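Local coordinates for hypothetical multiheme protein (Ignicoccus hospitalis KIN4/I, PDB 4QO5) that is of unproven function but binds eight c-type hemes as a membrane-associated octaheme cytochrome and so probably carries electrons, at residues E463-L468 / K509-L514; Q350-A355 / L441-Q446; K436-L441 / K467-S472. All blocks are in the same frame, centred on the assembly; numbering follows the deposited sequence.

Interaction 1. Residues E463-L468 / K509-L514; sequences EYIEKL and KTLLRL. With CA (calcium ion), chain J.
Leu511 meets two side chains of the facing helix at about right angles, one methyl serving both. Its CD1 lies 3.6 Å from CD1 of Leu468 and 4.0 Å from CE2 of Tyr464, approaching that ring obliquely. Tyr464 reaches it because its CG is anti to the backbone N (chi1 -175°), while Leu468, one turn on, lays CG over a face of the same ring. Beside this, CD1 of Ile465 packs 4.3 Å from CB of Leu511 and also touches Leu512. The two helical segments run nearly antiparallel, at 155°, with axes 11.3 Å apart, so the contact is made by side chains, not backbone. Facing away from Leu511, at the start of the helix, Glu463 and Glu466 hold a calcium ion: OE2 of Glu463 binds it at 2.5 Å, Glu466 with both carboxylate oxygens. Asp462, His451 O, Thr459 O and a water complete the site. The ring of Tyr464 stacks on His507 of the second subunit. Glu463 is the N-cap, and its N donates to OE1 of Glu466 at 2.9 Å. Carboxylates and calcium thus fix the helix start, whereas no polar bond crosses between 463-468 and 509-514; Tyr464 OH adds a hydrogen bond to His507 of its own chain, one turn earlier on helix 498-520.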
loop_
_atom_site.group_PDB
_atom_site.type_symbol
_atom_site.label_atom_id
_atom_site.label_comp_id
_atom_site.label_asym_id
_atom_site.label_seq_id
_atom_site.Cartn_x
_atom_site.Cartn_y
_atom_site.Cartn_z
ATOM N N GLU A 463 13.217 8.053 24.458
ATOM C CA GLU A 463 14.509 8.120 23.792
ATOM C C GLU A 463 14.613 7.105 22.655
ATOM O O GLU A 463 13.835 6.159 22.584
ATOM C CB GLU A 463 15.653 7.917 24.787
ATOM C CG GLU A 463 15.751 8.983 25.845
ATOM C CD GLU A 463 16.688 8.576 26.974
ATOM O OE1 GLU A 463 17.902 8.845 26.865
ATOM O OE2 GLU A 463 16.207 7.980 27.961
ATOM N N TYR A 464 15.578 7.322 21.773
ATOM C CA TYR A 464 15.688 6.544 20.540
ATOM C C TYR A 464 15.816 5.034 20.754
ATOM O O TYR A 464 15.070 4.266 20.157
ATOM C CB TYR A 464 16.832 7.070 19.662
ATOM C CG TYR A 464 16.925 6.377 18.323
ATOM C CD1 TYR A 464 15.911 6.510 17.382
ATOM C CD2 TYR A 464 18.013 5.573 18.005
ATOM C CE1 TYR A 464 15.982 5.870 16.160
ATOM C CE2 TYR A 464 18.090 4.928 16.783
ATOM C CZ TYR A 464 17.069 5.084 15.864
ATOM O OH TYR A 464 17.132 4.464 14.638
ATOM N N ILE A 465 16.745 4.599 21.598
ATOM C CA ILE A 465 16.887 3.157 21.833
ATOM C C ILE A 465 15.627 2.555 22.476
ATOM O O ILE A 465 15.309 1.384 22.258
ATOM C CB ILE A 465 18.153 2.796 22.657
ATOM C CG1 ILE A 465 18.440 1.288 22.538
ATOM C CG2 ILE A 465 18.008 3.233 24.109
ATOM C CD1 ILE A 465 19.826 0.870 22.952
ATOM N N GLU A 466 14.894 3.364 23.242
ATOM C CA GLU A 466 13.649 2.901 23.848
ATOM C C GLU A 466 12.580 2.717 22.767
ATOM O O GLU A 466 11.781 1.783 22.810
ATOM C CB GLU A 466 13.194 3.881 24.943
ATOM C CG GLU A 466 14.147 3.897 26.143
ATOM C CD GLU A 466 14.046 5.142 27.016
ATOM O OE1 GLU A 466 13.393 6.128 26.612
ATOM O OE2 GLU A 466 14.646 5.128 28.112
ATOM N N LYS A 467 12.589 3.588 21.765
ATOM C CA LYS A 467 11.637 3.453 20.669
ATOM C C LYS A 467 11.965 2.241 19.790
ATOM O O LYS A 467 11.069 1.627 19.208
ATOM C CB LYS A 467 11.572 4.751 19.852
ATOM C CG LYS A 467 10.904 5.917 20.635
ATOM C CD LYS A 467 11.130 7.234 19.907
ATOM C CE LYS A 467 10.954 8.439 20.822
ATOM N NZ LYS A 467 9.575 8.519 21.365
ATOM N N LEU A 468 13.244 1.901 19.692
ATOM C CA LEU A 468 13.638 0.683 18.986
ATOM C C LEU A 468 13.064 -0.530 19.708
ATOM O O LEU A 468 12.560 -1.456 19.083
ATOM C CB LEU A 468 15.160 0.580 18.889
ATOM C CG LEU A 468 15.835 1.631 18.002
ATOM C CD1 LEU A 468 17.340 1.385 17.958
ATOM C CD2 LEU A 468 15.249 1.592 16.598
ATOM N N LYS A 509 21.971 -3.710 19.682
ATOM C CA LYS A 509 23.293 -4.174 20.087
ATOM C C LYS A 509 24.410 -3.255 19.590
ATOM O O LYS A 509 25.378 -2.994 20.308
ATOM C CB LYS A 509 23.522 -5.619 19.628
ATOM C CG LYS A 509 22.751 -6.624 20.464
ATOM C CD LYS A 509 22.653 -7.987 19.792
ATOM C CE LYS A 509 24.001 -8.632 19.618
ATOM N NZ LYS A 509 23.842 -10.051 19.168
ATOM N N THR A 510 24.273 -2.761 18.365
ATOM C CA THR A 510 25.260 -1.843 17.809
ATOM C C THR A 510 25.331 -0.526 18.598
ATOM O O THR A 510 26.423 -0.043 18.924
ATOM C CB THR A 510 24.998 -1.584 16.310
ATOM O OG1 THR A 510 25.304 -2.777 15.571
ATOM C CG2 THR A 510 25.869 -0.457 15.806
ATOM N N LEU A 511 24.171 0.033 18.934
ATOM C CA LEU A 511 24.128 1.246 19.753
ATOM C C LEU A 511 24.804 1.044 21.115
ATOM O O LEU A 511 25.578 1.889 21.563
ATOM C CB LEU A 511 22.690 1.733 19.928
ATOM C CG LEU A 511 22.079 2.361 18.672
ATOM C CD1 LEU A 511 20.605 2.660 18.879
ATOM C CD2 LEU A 511 22.837 3.621 18.288
ATOM N N LEU A 512 24.516 -0.085 21.759
ATOM C CA LEU A 512 25.172 -0.433 23.015
ATOM C C LEU A 512 26.688 -0.551 22.859
ATOM O O LEU A 512 27.442 -0.061 23.702
ATOM C CB LEU A 512 24.591 -1.733 23.582
ATOM C CG LEU A 512 23.164 -1.633 24.121
ATOM C CD1 LEU A 512 22.606 -3.020 24.448
ATOM C CD2 LEU A 512 23.138 -0.734 25.355
ATOM N N ARG A 513 27.127 -1.197 21.781
ATOM C CA ARG A 513 28.553 -1.321 21.477
ATOM C C ARG A 513 29.239 0.022 21.244
ATOM O O ARG A 513 30.352 0.247 21.723
ATOM C CB ARG A 513 28.770 -2.186 20.239
ATOM C CG ARG A 513 28.813 -3.669 20.497
ATOM C CD ARG A 513 29.261 -4.399 19.242
ATOM N NE ARG A 513 30.648 -4.100 18.887
ATOM C CZ ARG A 513 31.094 -3.986 17.638
ATOM N NH1 ARG A 513 32.370 -3.718 17.408
ATOM N NH2 ARG A 513 30.260 -4.135 16.616
ATOM N N LEU A 514 28.595 0.895 20.474
ATOM C CA LEU A 514 29.142 2.232 20.226
ATOM C C LEU A 514 29.242 3.020 21.519
ATOM O O LEU A 514 30.231 3.713 21.763
ATOM C CB LEU A 514 28.276 3.005 19.230
ATOM C CG LEU A 514 28.371 2.570 17.769
ATOM C CD1 LEU A 514 27.420 3.384 16.909
ATOM C CD2 LEU A 514 29.800 2.706 17.267
HETATM CA CA CA J . 13.981 7.313 28.749
HETATM O O HOH W 1 13.946 9.412 29.860
#

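Interaction 2. Residues Q350-A355 / L441-Q446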
loop_
_atom_site.group_PDB
_atom_site.type_symbol
_atom_site.label_atom_id
_atom_site.label_comp_id
_atom_site.label_asym_id
_atom_site.label_seq_id
_atom_site.Cartn_x
_atom_site.Cartn_y
_atom_site.Cartn_z
ATOM N N GLN A 350 23.942 -11.099 36.678
ATOM C CA GLN A 350 24.655 -10.776 35.448
ATOM C C GLN A 350 24.929 -9.276 35.335
ATOM O O GLN A 350 25.397 -8.804 34.299
ATOM C CB GLN A 350 23.879 -11.276 34.227
ATOM N N GLY A 351 24.632 -8.531 36.396
ATOM C CA GLY A 351 24.954 -7.114 36.446
ATOM C C GLY A 351 23.808 -6.175 36.115
ATOM O O GLY A 351 23.957 -4.954 36.196
ATOM N N LEU A 352 22.665 -6.738 35.735
ATOM C CA LEU A 352 21.479 -5.938 35.455
ATOM C C LEU A 352 20.630 -5.798 36.711
ATOM O O LEU A 352 19.604 -6.455 36.854
ATOM C CB LEU A 352 20.661 -6.568 34.327
ATOM C CG LEU A 352 21.413 -6.688 33.001
ATOM C CD1 LEU A 352 20.546 -7.371 31.958
ATOM C CD2 LEU A 352 21.863 -5.314 32.518
ATOM N N THR A 353 21.072 -4.932 37.618
ATOM C CA THR A 353 20.452 -4.787 38.932
ATOM C C THR A 353 19.173 -3.957 38.906
ATOM O O THR A 353 18.460 -3.873 39.904
ATOM C CB THR A 353 21.430 -4.145 39.927
ATOM O OG1 THR A 353 21.934 -2.923 39.376
ATOM C CG2 THR A 353 22.592 -5.082 40.195
ATOM N N ILE A 354 18.894 -3.338 37.765
ATOM C CA ILE A 354 17.699 -2.515 37.612
ATOM C C ILE A 354 16.416 -3.309 37.840
ATOM O O ILE A 354 15.464 -2.808 38.438
ATOM C CB ILE A 354 17.667 -1.828 36.225
ATOM C CG1 ILE A 354 18.649 -0.661 36.215
ATOM C CG2 ILE A 354 16.270 -1.334 35.881
ATOM C CD1 ILE A 354 18.362 0.361 35.157
ATOM N N ALA A 355 16.407 -4.558 37.387
ATOM C CA ALA A 355 15.237 -5.421 37.536
ATOM C C ALA A 355 14.793 -5.565 38.994
ATOM O O ALA A 355 13.636 -5.873 39.266
ATOM C CB ALA A 355 15.507 -6.781 36.927
ATOM N N LEU A 441 17.252 -3.457 26.456
ATOM C CA LEU A 441 16.838 -2.175 27.020
ATOM C C LEU A 441 17.290 -2.020 28.477
ATOM O O LEU A 441 17.734 -0.943 28.878
ATOM C CB LEU A 441 15.334 -1.964 26.900
ATOM C CG LEU A 441 14.889 -0.568 27.361
ATOM C CD1 LEU A 441 15.679 0.535 26.648
ATOM C CD2 LEU A 441 13.424 -0.387 27.118
ATOM N N LEU A 442 17.180 -3.088 29.265
ATOM C CA LEU A 442 17.681 -3.054 30.640
ATOM C C LEU A 442 19.184 -2.766 30.666
ATOM O O LEU A 442 19.676 -2.084 31.559
ATOM C CB LEU A 442 17.375 -4.363 31.375
ATOM C CG LEU A 442 15.903 -4.644 31.681
ATOM C CD1 LEU A 442 15.739 -6.033 32.299
ATOM C CD2 LEU A 442 15.322 -3.584 32.601
ATOM N N LYS A 443 19.913 -3.277 29.678
ATOM C CA LYS A 443 21.338 -2.972 29.564
ATOM C C LYS A 443 21.569 -1.500 29.217
ATOM O O LYS A 443 22.507 -0.875 29.706
ATOM C CB LYS A 443 22.005 -3.865 28.512
ATOM C CG LYS A 443 22.077 -5.328 28.907
ATOM C CD LYS A 443 22.902 -6.153 27.919
ATOM C CE LYS A 443 23.155 -7.557 28.470
ATOM N NZ LYS A 443 23.549 -8.532 27.411
ATOM N N ALA A 444 20.714 -0.952 28.364
ATOM C CA ALA A 444 20.809 0.458 27.990
ATOM C C ALA A 444 20.584 1.359 29.203
ATOM O O ALA A 444 21.263 2.370 29.375
ATOM C CB ALA A 444 19.804 0.786 26.900
ATOM N N TRP A 445 19.625 0.989 30.045
ATOM C CA TRP A 445 19.347 1.774 31.236
ATOM C C TRP A 445 20.477 1.616 32.252
ATOM O O TRP A 445 20.881 2.579 32.895
ATOM C CB TRP A 445 18.018 1.356 31.859
ATOM C CG TRP A 445 16.814 1.798 31.100
ATOM C CD1 TRP A 445 16.703 2.892 30.279
ATOM C CD2 TRP A 445 15.536 1.157 31.093
ATOM N NE1 TRP A 445 15.431 2.962 29.762
ATOM C CE2 TRP A 445 14.694 1.911 30.253
ATOM C CE3 TRP A 445 15.019 0.020 31.724
ATOM C CZ2 TRP A 445 13.366 1.557 30.015
ATOM C CZ3 TRP A 445 13.697 -0.328 31.493
ATOM C CH2 TRP A 445 12.888 0.433 30.642
ATOM N N GLN A 446 20.991 0.397 32.371
ATOM C CA GLN A 446 22.081 0.102 33.298
ATOM C C GLN A 446 23.370 0.848 32.961
ATOM O O GLN A 446 24.118 1.238 33.855
ATOM C CB GLN A 446 22.363 -1.402 33.313
ATOM C CG GLN A 446 23.268 -1.851 34.446
ATOM C CD GLN A 446 22.541 -1.943 35.772
ATOM O OE1 GLN A 446 21.480 -2.563 35.875
ATOM N NE2 GLN A 446 23.116 -1.334 36.802
#
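Gln446 leaves its helix with chi1 at -168° and then bends at chi2 (78°), a shape that carries its amide up to the backbone of Thr353 and Ile354. Thr353 answers with chi1 near 53°, which sets OG1 between its own N and carbonyl carbon and within reach of the amide nitrogen. Both ends of the amide are therefore engaged by the loop. Ile354 N donates to OE1 of Gln446 at 3.3 Å, in the carbonyl plane, whereas NE2 of Gln446 donates to OG1 of Thr353 at 3.2 Å, with the hydroxyl tilted from the amide plane. Two donor-acceptor pairs running in opposite senses hold the group against rotation.

Around this polar pair the packing is apolar. Ile354 and Gln446 run alongside in opposite senses, with CG1 of Ile354 beside OE1, and CD1 of Ile354 comes to 3.5 Å from CB of Trp445, while its CG2 rests against CD2 of Leu442. Leu352 lies across the aliphatic part of Lys443, its CD2 at 3.6 Å from CG of the lysine. The indole of Trp445 points on toward helix 464-485, where its NE1 is hydrogen-bonded to Glu466, a calcium ligand. Gly351, with positive phi, is the C-prime residue of the Schellman motif that ends helix 341-349, so the loop turns directly from that helix onto helix 413-447.

With an alanine here instead of Gln446, Ile354 N and the Thr353 hydroxyl would probably lose their partner across the contact, and the loop would be freer to shift. Chemically, one amide bonds to the backbone and hydroxyl of the turn, while Leu352 and Ile354 supply the apolar part against Leu442, Trp445 and the stem of Lys443.

Interaction 3. Residues K436-L441 / K467-S472; sequences KTTVLL and KLWVES
Trp469 donates its indole N-H to the hydroxyl of Thr438, NE1 to OG1 at 3.0 Å with a fairly straight angle of 158°. The oxygen sits at the ring's edge and nearly in its plane, so the bond fixes how the indole is turned. Thr438 OG1 is also hydrogen-bonded to Thr434 O, one turn back on its own helix. Close by, OG1 of Thr437 lies 2.8 Å from OG of Ser472; Thr434 O is another acceptor for the threonine hydroxyl, so its proton is not assigned. The serine OG also lies near the backbone O of Trp469, at a distance too short to be relied on. A small cluster of hydroxyls, the indole N-H and helix carbonyls thus lies between the two helices.

Outward from the polar group, Leu441 crosses the indole at about a right angle. Its chi1 of -174° swings the branch out toward the ring, bringing CD2 over one face, offset toward the rim and 3.4 Å from CE3 of Trp469. Trp473 adds an edge-to-face ring contact with Trp469.

The two segments are antiparallel within 12°, with axes 9.5 Å apart. Helices 413-447 and 464-485 thus pair through this face, while helix 498-520 touches both, packing on Lys436, Leu468 and Ser472, and the second subunit reaches Glu471 with Lys503 and Tyr499.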
loop_
_atom_site.group_PDB
_atom_site.type_symbol
_atom_site.label_atom_id
_atom_site.label_comp_id
_atom_site.label_asym_id
_atom_site.label_seq_id
_atom_site.Cartn_x
_atom_site.Cartn_y
_atom_site.Cartn_z
ATOM N N LYS A 436 14.265 -10.695 24.465
ATOM C CA LYS A 436 15.650 -10.352 24.160
ATOM C C LYS A 436 15.836 -8.835 24.043
ATOM O O LYS A 436 16.775 -8.278 24.612
ATOM C CB LYS A 436 16.109 -11.043 22.872
ATOM C CG LYS A 436 17.606 -10.885 22.592
ATOM C CD LYS A 436 18.017 -11.648 21.344
ATOM C CE LYS A 436 19.500 -11.488 21.057
ATOM N NZ LYS A 436 20.346 -12.301 21.966
ATOM N N THR A 437 14.956 -8.165 23.306
ATOM C CA THR A 437 15.082 -6.715 23.171
ATOM C C THR A 437 14.814 -6.022 24.501
ATOM O O THR A 437 15.384 -4.964 24.783
ATOM C CB THR A 437 14.159 -6.132 22.077
ATOM O OG1 THR A 437 12.791 -6.401 22.401
ATOM C CG2 THR A 437 14.485 -6.739 20.719
ATOM N N THR A 438 13.958 -6.625 25.327
ATOM C CA THR A 438 13.680 -6.064 26.644
ATOM C C THR A 438 14.932 -6.105 27.532
ATOM O O THR A 438 15.216 -5.157 28.273
ATOM C CB THR A 438 12.498 -6.784 27.337
ATOM O OG1 THR A 438 11.319 -6.647 26.523
ATOM C CG2 THR A 438 12.243 -6.191 28.710
ATOM N N VAL A 439 15.686 -7.196 27.447
ATOM C CA VAL A 439 16.925 -7.308 28.216
ATOM C C VAL A 439 17.981 -6.329 27.692
ATOM O O VAL A 439 18.755 -5.770 28.470
ATOM C CB VAL A 439 17.466 -8.762 28.234
ATOM C CG1 VAL A 439 18.853 -8.824 28.866
ATOM C CG2 VAL A 439 16.505 -9.656 29.004
ATOM N N LEU A 440 18.026 -6.138 26.375
ATOM C CA LEU A 440 18.909 -5.126 25.795
ATOM C C LEU A 440 18.543 -3.728 26.316
ATOM O O LEU A 440 19.416 -2.912 26.597
ATOM C CB LEU A 440 18.867 -5.154 24.264
ATOM C CG LEU A 440 19.445 -6.419 23.619
ATOM C CD1 LEU A 440 19.150 -6.467 22.138
ATOM C CD2 LEU A 440 20.945 -6.503 23.867
ATOM N N LEU A 441 17.252 -3.457 26.456
ATOM C CA LEU A 441 16.838 -2.175 27.020
ATOM C C LEU A 441 17.290 -2.020 28.477
ATOM O O LEU A 441 17.734 -0.943 28.878
ATOM C CB LEU A 441 15.334 -1.964 26.900
ATOM C CG LEU A 441 14.889 -0.568 27.361
ATOM C CD1 LEU A 441 15.679 0.535 26.648
ATOM C CD2 LEU A 441 13.424 -0.387 27.118
ATOM N N LYS A 467 12.589 3.588 21.765
ATOM C CA LYS A 467 11.637 3.453 20.669
ATOM C C LYS A 467 11.965 2.241 19.790
ATOM O O LYS A 467 11.069 1.627 19.208
ATOM C CB LYS A 467 11.572 4.751 19.852
ATOM C CG LYS A 467 10.904 5.917 20.635
ATOM C CD LYS A 467 11.130 7.234 19.907
ATOM C CE LYS A 467 10.954 8.439 20.822
ATOM N NZ LYS A 467 9.575 8.519 21.365
ATOM N N LEU A 468 13.244 1.901 19.692
ATOM C CA LEU A 468 13.638 0.683 18.986
ATOM C C LEU A 468 13.064 -0.530 19.708
ATOM O O LEU A 468 12.560 -1.456 19.083
ATOM C CB LEU A 468 15.160 0.580 18.889
ATOM C CG LEU A 468 15.835 1.631 18.002
ATOM C CD1 LEU A 468 17.340 1.385 17.958
ATOM C CD2 LEU A 468 15.249 1.592 16.598
ATOM N N TRP A 469 13.124 -0.514 21.034
ATOM C CA TRP A 469 12.535 -1.589 21.815
ATOM C C TRP A 469 11.023 -1.664 21.573
ATOM O O TRP A 469 10.487 -2.741 21.322
ATOM C CB TRP A 469 12.857 -1.390 23.286
ATOM C CG TRP A 469 12.008 -2.202 24.231
ATOM C CD1 TRP A 469 12.042 -3.573 24.416
ATOM C CD2 TRP A 469 11.022 -1.697 25.133
ATOM N NE1 TRP A 469 11.120 -3.930 25.379
ATOM C CE2 TRP A 469 10.487 -2.800 25.834
ATOM C CE3 TRP A 469 10.535 -0.409 25.420
ATOM C CZ2 TRP A 469 9.492 -2.657 26.811
ATOM C CZ3 TRP A 469 9.552 -0.271 26.387
ATOM C CH2 TRP A 469 9.042 -1.393 27.073
ATOM N N VAL A 470 10.345 -0.520 21.631
ATOM C CA VAL A 470 8.910 -0.471 21.346
ATOM C C VAL A 470 8.564 -1.139 20.011
ATOM O O VAL A 470 7.663 -1.981 19.951
ATOM C CB VAL A 470 8.343 0.980 21.391
ATOM C CG1 VAL A 470 6.910 1.012 20.867
ATOM C CG2 VAL A 470 8.394 1.530 22.815
ATOM N N GLU A 471 9.309 -0.801 18.956
ATOM C CA GLU A 471 9.029 -1.339 17.631
ATOM C C GLU A 471 9.178 -2.857 17.570
ATOM O O GLU A 471 8.470 -3.519 16.819
ATOM C CB GLU A 471 9.908 -0.666 16.573
ATOM C CG GLU A 471 9.649 0.822 16.524
ATOM C CD GLU A 471 10.474 1.552 15.491
ATOM O OE1 GLU A 471 11.171 0.893 14.688
ATOM O OE2 GLU A 471 10.419 2.801 15.490
ATOM N N SER A 472 10.085 -3.399 18.377
ATOM C CA SER A 472 10.325 -4.837 18.367
ATOM C C SER A 472 9.030 -5.592 18.667
ATOM O O SER A 472 8.735 -6.600 18.021
ATOM C CB SER A 472 11.445 -5.221 19.343
ATOM O OG SER A 472 11.028 -5.146 20.700
#

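How the interactions relate
The three contacts tie together the helices far from the centre of the chain. Interactions 1 and 3 are buried and both use helix 464-485, which faces helix 498-520 in one and helix 413-447 in the other; interaction 2 is partly exposed and adds a loop to helix 413-447. Their chemistry follows place: interaction 1 is apolar between its two segments, with calcium bound at the helix start, interaction 3 mixes buried hydroxyl bonds with an aromatic ring, and interaction 2 combines a partly exposed amide with apolar packing. Glu466 of interaction 1 links to Trp445 of interaction 2 and packs on Leu441, which lies in segments of interactions 2 and 3 but makes its contact in interaction 3.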